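Local coordinates for DUF4848 domain-containing protein (Bacteroides thetaiotaomicron, PDB 4LB8) that is of unknown function but belongs to the DUF4848 family and is probably exported from the cytoplasm as a lipoprotein, at residues M46-S49 with E50-S53; S53-S57 with L58-S62; G277-Y280 with D281-G284. All coordinates share one frame; numbering follows the deposited sequence.

Contact 1 of 3, residues M46-S49 with E50-S53; sequences MSTS and EQVS
This is a local helix-start contact: M46 and S47, the N-cap, lead into helix 48-57, whose first turn T48 and S49 begin, and the side chain of E50 folds back to grip that cap. The backbone N of S47 donates to OE1 of E50 at 2.8 Å in a nearly straight bond (168°), taken on the anti lone pair of OE1. This is the glutamate half of a capping box. It works because E50 sets CG beside its own backbone N (chi1 -71°) and then runs extended, turning the carboxylate back toward the start of the helix. OG of S47 lies alongside the same chain, 3.0 Å from CG of E50, and shares a hydrogen bond with OG of S49, in which either hydroxyl could be the donor. The anionic carboxylate at the N-terminal end would probably be favoured by the helix dipole. M46, a selenomethionine, crosses E50, with CB 3.6 Å from OE1 of E50 and SE 3.9 Å from its backbone O; CB of M46 also rests 3.7 Å from CG of Q51. Further on, helical bonds take over, N of Q51 to O of S47 (2.8 Å) and N of V52 to O of T48 (2.8 Å). O of S49 is gripped twice, by N and OG of S53 from opposite faces of the carbonyl plane. Outside the turn, NE2 of Q51 bonds O of V43 in helix 33-44, while T48 and V52 pack on helix 63-80, through Q68 and, for V52, also M64 and I65.

Contact 2 of 3, residues S53-S57 with L58-S62; sequences SFLNS and LSFKS
L58 lays its CD1 methyl over one face of the F54 ring, offset toward the rim and nearest to CE2 at 3.6 Å, a CH-pi contact with 4.0 Å from CD1 of L58 to the centroid of the F54 ring. The phenyl gets there because CG of F54 stands anti to the backbone N (chi1 166°), swinging the ring along the helix toward its C-terminal end. There helix 48-57 closes in a Schellman motif at S59, whose phi is positive: N of F60 reaches back to O of L55 at 3.3 Å, nearly straight at 174°, and N of S59 donates to O of N56 at 3.1 Å from above the carbonyl plane. The methyls of L55 meet the returning chain, CD1 3.2 Å from OG of S62 and CD2 at the edge of the F60 ring. On the outer side, OG of S57 adds a second donor to O of S53 (2.8 Å). Strand 19-22 meets F54 through I19, and L58 and F60 through V21. Backbone bonds thus fix the reversal of the chain while apolar groups fill its inner side; the one hydroxyl pressed against L55, OG of S62, has its polar need met by O of Y125.

Contact 3 of 3, residues G277-Y280 with D281-G284; sequences GVPY and DQRG
P279 and Q282 close a tight turn between G277-Y280 and D281-G284: N of Q282 donates to O of P279 at 2.8 Å, and N of R283 follows with a bond to O of Y280 at 2.9 Å. The two i to i+3 bonds make a short 3-10 turn about Y280 and D281, and both arrive from well above the planes of their acceptor carbonyls. O of Y280 takes a second bond from NH1 of R283, at 2.8 Å and 156°, on the opposite face of that carbonyl from N of R283; the oxygen lies in the guanidinium plane, at its edge. While that edge bonds the backbone, a flat face of the guanidinium covers the Y280 ring. The planes are only 4° apart and CZ of R283 is 3.8 Å from the ring centroid of Y280, an offset stack with cation-pi character. With CG of R283 between its backbone N and carbonyl carbon (chi1 80°) and the chain extended to NE, the side chain runs alongside Y280, pointing the same way, and brings its guanidinium over the ring. NE of R283 forms a salt bridge with E272, and OH of Y280 bonds NZ of K216. A leucine in place of R283 would probably leave E272 without its charged mate, strip the cation from the Y280 ring and leave O of Y280 with one donor fewer. On the other side of the turn, CG1 of V278 packs 4.2 Å from CB of Q282. The whole turn joins neighbouring antiparallel strands 268-275 and 284-289, with G284 already paired to I273; V278 packs on R179 and V181 of strand 179-188, and Q282 meets Q282 of the second subunit.

Overall arrangement
From the N terminus, the chain leaves helix 33-44 and enters contact 1, which starts helix 48-57; contact 2 then ends that helix and turns the chain toward helix 63-80. The two share S53 and touch directly: SE of M46 packs 4.1 Å from CB of F54, joining the residue before the cap to the middle of the helix. Both set side chains on helix 63-80; contact 2 also meets strand 19-22. More than two hundred residues later, contact 3 closes the connection between strands 268-275 and 284-289 in a separate sheet. Its centre lies about 41 Å from that of contact 1 and 48 Å from that of contact 2. None of the three nests in or crosses another.

Contact 1 of 3, residues M46-S49 with E50-S53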
loop_
_atom_site.group_PDB
_atom_site.type_symbol
_atom_site.label_atom_id
_atom_site.label_comp_id
_atom_site.label_asym_id
_atom_site.label_seq_id
_atom_site.Cartn_x
_atom_site.Cartn_y
_atom_site.Cartn_z
HETATM N N MSE A 46 -31.247 11.938 4.836
HETATM C CA MSE A 46 -31.954 12.010 3.562
HETATM C C MSE A 46 -31.099 11.491 2.408
HETATM O O MSE A 46 -29.877 11.363 2.535
HETATM C CB MSE A 46 -32.311 13.470 3.277
HETATM C CG MSE A 46 -33.315 14.058 4.250
HETATM SE SE MSE A 46 -33.734 15.841 3.675
HETATM C CE MSE A 46 -34.654 16.484 5.305
ATOM N N SER A 47 -31.735 11.250 1.253
ATOM C CA SER A 47 -31.026 10.868 0.034
ATOM C C SER A 47 -30.470 12.137 -0.583
ATOM O O SER A 47 -30.988 13.227 -0.285
ATOM C CB SER A 47 -31.956 10.153 -0.935
ATOM O OG SER A 47 -32.958 11.035 -1.412
ATOM N N THR A 48 -29.442 12.016 -1.438
ATOM C CA THR A 48 -28.814 13.169 -2.080
ATOM C C THR A 48 -29.858 14.066 -2.731
ATOM O O THR A 48 -29.866 15.263 -2.429
ATOM C CB THR A 48 -27.751 12.727 -3.063
ATOM O OG1 THR A 48 -26.780 11.947 -2.358
ATOM C CG2 THR A 48 -27.071 13.912 -3.746
ATOM N N SER A 49 -30.775 13.480 -3.555
ATOM C CA SER A 49 -31.861 14.205 -4.226
ATOM C C SER A 49 -32.753 14.940 -3.199
ATOM O O SER A 49 -33.057 16.124 -3.407
ATOM C CB SER A 49 -32.688 13.269 -5.109
ATOM O OG SER A 49 -32.983 12.026 -4.491
ATOM N N GLU A 50 -33.111 14.265 -2.071
ATOM C CA GLU A 50 -33.926 14.837 -0.980
ATOM C C GLU A 50 -33.214 16.022 -0.350
ATOM O O GLU A 50 -33.850 17.022 -0.041
ATOM C CB GLU A 50 -34.230 13.789 0.105
ATOM C CG GLU A 50 -35.214 12.697 -0.285
ATOM C CD GLU A 50 -35.467 11.669 0.803
ATOM O OE1 GLU A 50 -34.490 11.239 1.458
ATOM O OE2 GLU A 50 -36.644 11.289 1.001
ATOM N N GLN A 51 -31.886 15.908 -0.166
ATOM C CA GLN A 51 -31.068 16.975 0.402
ATOM C C GLN A 51 -30.984 18.164 -0.537
ATOM O O GLN A 51 -31.139 19.295 -0.077
ATOM C CB GLN A 51 -29.661 16.483 0.707
ATOM C CG GLN A 51 -29.598 15.488 1.824
ATOM C CD GLN A 51 -28.305 14.766 1.766
ATOM O OE1 GLN A 51 -27.513 14.948 0.838
ATOM N NE2 GLN A 51 -28.061 13.926 2.757
ATOM N N VAL A 52 -30.724 17.905 -1.843
ATOM C CA VAL A 52 -30.636 18.923 -2.892
ATOM C C VAL A 52 -31.990 19.653 -2.970
ATOM O O VAL A 52 -31.988 20.881 -2.998
ATOM C CB VAL A 52 -30.181 18.354 -4.273
ATOM C CG1 VAL A 52 -30.155 19.438 -5.346
ATOM C CG2 VAL A 52 -28.810 17.691 -4.182
ATOM N N SER A 53 -33.131 18.917 -2.897
ATOM C CA SER A 53 -34.477 19.499 -2.947
ATOM C C SER A 53 -34.835 20.271 -1.687
ATOM O O SER A 53 -35.480 21.312 -1.806
ATOM C CB SER A 53 -35.527 18.432 -3.212
ATOM O OG SER A 53 -35.356 17.959 -4.537
#

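Contact 2 of 3, residues S53-S57 with L58-S62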
loop_
_atom_site.group_PDB
_atom_site.type_symbol
_atom_site.label_atom_id
_atom_site.label_comp_id
_atom_site.label_asym_id
_atom_site.label_seq_id
_atom_site.Cartn_x
_atom_site.Cartn_y
_atom_site.Cartn_z
ATOM N N SER A 53 -33.131 18.917 -2.897
ATOM C CA SER A 53 -34.477 19.499 -2.947
ATOM C C SER A 53 -34.835 20.271 -1.687
ATOM O O SER A 53 -35.480 21.312 -1.806
ATOM C CB SER A 53 -35.527 18.432 -3.212
ATOM O OG SER A 53 -35.356 17.959 -4.537
ATOM N N PHE A 54 -34.438 19.781 -0.489
ATOM C CA PHE A 54 -34.700 20.465 0.788
ATOM C C PHE A 54 -33.934 21.799 0.825
ATOM O O PHE A 54 -34.455 22.783 1.357
ATOM C CB PHE A 54 -34.346 19.567 1.998
ATOM C CG PHE A 54 -34.267 20.267 3.337
ATOM C CD1 PHE A 54 -35.419 20.527 4.076
ATOM C CD2 PHE A 54 -33.043 20.681 3.857
ATOM C CE1 PHE A 54 -35.349 21.195 5.308
ATOM C CE2 PHE A 54 -32.976 21.358 5.080
ATOM C CZ PHE A 54 -34.127 21.601 5.803
ATOM N N LEU A 55 -32.720 21.839 0.220
ATOM C CA LEU A 55 -31.900 23.051 0.137
ATOM C C LEU A 55 -32.456 24.009 -0.923
ATOM O O LEU A 55 -32.360 25.223 -0.744
ATOM C CB LEU A 55 -30.417 22.718 -0.137
ATOM C CG LEU A 55 -29.651 22.105 1.045
ATOM C CD1 LEU A 55 -28.354 21.500 0.592
ATOM C CD2 LEU A 55 -29.446 23.108 2.168
ATOM N N ASN A 56 -33.060 23.459 -2.006
ATOM C CA ASN A 56 -33.708 24.238 -3.070
ATOM C C ASN A 56 -34.957 24.891 -2.502
ATOM O O ASN A 56 -35.236 26.043 -2.837
ATOM C CB ASN A 56 -34.036 23.374 -4.305
ATOM C CG ASN A 56 -32.841 22.835 -5.089
ATOM O OD1 ASN A 56 -31.665 23.171 -4.846
ATOM N ND2 ASN A 56 -33.120 21.939 -6.037
ATOM N N SER A 57 -35.661 24.182 -1.573
ATOM C CA SER A 57 -36.841 24.676 -0.831
ATOM C C SER A 57 -36.503 25.941 -0.068
ATOM O O SER A 57 -37.349 26.830 0.049
ATOM C CB SER A 57 -37.343 23.638 0.174
ATOM O OG SER A 57 -37.680 22.400 -0.425
ATOM N N LEU A 58 -35.269 25.996 0.484
ATOM C CA LEU A 58 -34.766 27.097 1.294
ATOM C C LEU A 58 -34.081 28.200 0.468
ATOM O O LEU A 58 -33.611 29.177 1.051
ATOM C CB LEU A 58 -33.773 26.540 2.319
ATOM C CG LEU A 58 -34.348 25.684 3.426
ATOM C CD1 LEU A 58 -33.321 24.736 3.921
ATOM C CD2 LEU A 58 -34.825 26.544 4.600
ATOM N N SER A 59 -34.020 28.047 -0.876
ATOM C CA SER A 59 -33.358 28.968 -1.823
ATOM C C SER A 59 -31.927 29.338 -1.321
ATOM O O SER A 59 -31.497 30.504 -1.372
ATOM C CB SER A 59 -34.211 30.212 -2.064
ATOM O OG SER A 59 -35.439 29.874 -2.685
ATOM N N PHE A 60 -31.212 28.316 -0.815
ATOM C CA PHE A 60 -29.873 28.455 -0.257
ATOM C C PHE A 60 -28.883 27.497 -0.948
ATOM O O PHE A 60 -29.102 26.282 -0.953
ATOM C CB PHE A 60 -29.902 28.225 1.275
ATOM C CG PHE A 60 -28.557 28.375 1.941
ATOM C CD1 PHE A 60 -27.980 29.629 2.105
ATOM C CD2 PHE A 60 -27.836 27.259 2.350
ATOM C CE1 PHE A 60 -26.711 29.762 2.672
ATOM C CE2 PHE A 60 -26.567 27.397 2.923
ATOM C CZ PHE A 60 -26.016 28.646 3.082
ATOM N N LYS A 61 -27.803 28.061 -1.537
ATOM C CA LYS A 61 -26.733 27.281 -2.153
ATOM C C LYS A 61 -25.664 27.047 -1.088
ATOM O O LYS A 61 -25.036 28.000 -0.610
ATOM C CB LYS A 61 -26.160 27.970 -3.412
ATOM C CG LYS A 61 -25.054 27.177 -4.111
ATOM C CD LYS A 61 -25.084 27.392 -5.620
ATOM C CE LYS A 61 -23.778 27.033 -6.288
ATOM N NZ LYS A 61 -22.764 28.113 -6.141
ATOM N N SER A 62 -25.534 25.802 -0.645
ATOM C CA SER A 62 -24.535 25.457 0.351
ATOM C C SER A 62 -23.346 24.836 -0.349
ATOM O O SER A 62 -23.398 24.597 -1.565
ATOM C CB SER A 62 -25.108 24.519 1.409
ATOM O OG SER A 62 -25.853 23.449 0.854
#

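Contact 3 of 3, residues G277-Y280 with D281-G284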
loop_
_atom_site.group_PDB
_atom_site.type_symbol
_atom_site.label_atom_id
_atom_site.label_comp_id
_atom_site.label_asym_id
_atom_site.label_seq_id
_atom_site.Cartn_x
_atom_site.Cartn_y
_atom_site.Cartn_z
ATOM N N GLY A 277 0.739 -17.970 -2.251
ATOM C CA GLY A 277 0.051 -17.202 -1.216
ATOM C C GLY A 277 -0.489 -15.849 -1.639
ATOM O O GLY A 277 -1.447 -15.379 -1.028
ATOM N N VAL A 278 0.143 -15.179 -2.644
ATOM C CA VAL A 278 -0.266 -13.852 -3.134
ATOM C C VAL A 278 -0.945 -14.050 -4.495
ATOM O O VAL A 278 -0.289 -14.451 -5.437
ATOM C CB VAL A 278 0.876 -12.792 -3.146
ATOM C CG1 VAL A 278 0.373 -11.455 -3.659
ATOM C CG2 VAL A 278 1.464 -12.604 -1.751
ATOM N N PRO A 279 -2.275 -13.845 -4.603
ATOM C CA PRO A 279 -2.979 -14.165 -5.872
ATOM C C PRO A 279 -2.644 -13.228 -7.027
ATOM O O PRO A 279 -2.311 -12.079 -6.789
ATOM C CB PRO A 279 -4.463 -14.039 -5.488
ATOM C CG PRO A 279 -4.464 -13.124 -4.320
ATOM C CD PRO A 279 -3.227 -13.424 -3.550
ATOM N N TYR A 280 -2.786 -13.706 -8.269
ATOM C CA TYR A 280 -2.477 -12.980 -9.513
ATOM C C TYR A 280 -3.070 -11.556 -9.502
ATOM O O TYR A 280 -2.378 -10.601 -9.835
ATOM C CB TYR A 280 -2.963 -13.790 -10.740
ATOM C CG TYR A 280 -2.845 -13.068 -12.066
ATOM C CD1 TYR A 280 -1.631 -13.006 -12.746
ATOM C CD2 TYR A 280 -3.956 -12.481 -12.662
ATOM C CE1 TYR A 280 -1.522 -12.350 -13.975
ATOM C CE2 TYR A 280 -3.863 -11.839 -13.896
ATOM C CZ TYR A 280 -2.644 -11.772 -14.547
ATOM O OH TYR A 280 -2.567 -11.105 -15.746
ATOM N N ASP A 281 -4.310 -11.412 -9.057
ATOM C CA ASP A 281 -5.013 -10.132 -8.922
ATOM C C ASP A 281 -4.171 -9.107 -8.142
ATOM O O ASP A 281 -4.140 -7.916 -8.482
ATOM C CB ASP A 281 -6.345 -10.418 -8.193
ATOM C CG ASP A 281 -7.075 -9.246 -7.617
ATOM O OD1 ASP A 281 -7.795 -8.570 -8.378
ATOM O OD2 ASP A 281 -7.003 -9.053 -6.381
ATOM N N GLN A 282 -3.491 -9.582 -7.100
ATOM C CA GLN A 282 -2.708 -8.746 -6.210
ATOM C C GLN A 282 -1.206 -8.738 -6.574
ATOM O O GLN A 282 -0.384 -8.254 -5.775
ATOM C CB GLN A 282 -2.935 -9.204 -4.762
ATOM C CG GLN A 282 -4.305 -8.788 -4.186
ATOM C CD GLN A 282 -4.580 -7.288 -4.277
ATOM O OE1 GLN A 282 -5.579 -6.837 -4.846
ATOM N NE2 GLN A 282 -3.704 -6.477 -3.730
ATOM N N ARG A 283 -0.849 -9.182 -7.806
ATOM C CA ARG A 283 0.550 -9.192 -8.250
ATOM C C ARG A 283 1.165 -7.796 -8.284
ATOM O O ARG A 283 0.506 -6.832 -8.676
ATOM C CB ARG A 283 0.708 -9.876 -9.621
ATOM C CG ARG A 283 0.345 -9.021 -10.817
ATOM C CD ARG A 283 0.047 -9.871 -12.022
ATOM N NE ARG A 283 -0.600 -9.117 -13.098
ATOM C CZ ARG A 283 -1.873 -8.724 -13.105
ATOM N NH1 ARG A 283 -2.666 -8.988 -12.071
ATOM N NH2 ARG A 283 -2.357 -8.052 -14.142
ATOM N N GLY A 284 2.419 -7.722 -7.849
ATOM C CA GLY A 284 3.243 -6.521 -7.849
ATOM C C GLY A 284 3.917 -6.294 -9.181
ATOM O O GLY A 284 4.325 -7.245 -9.835
#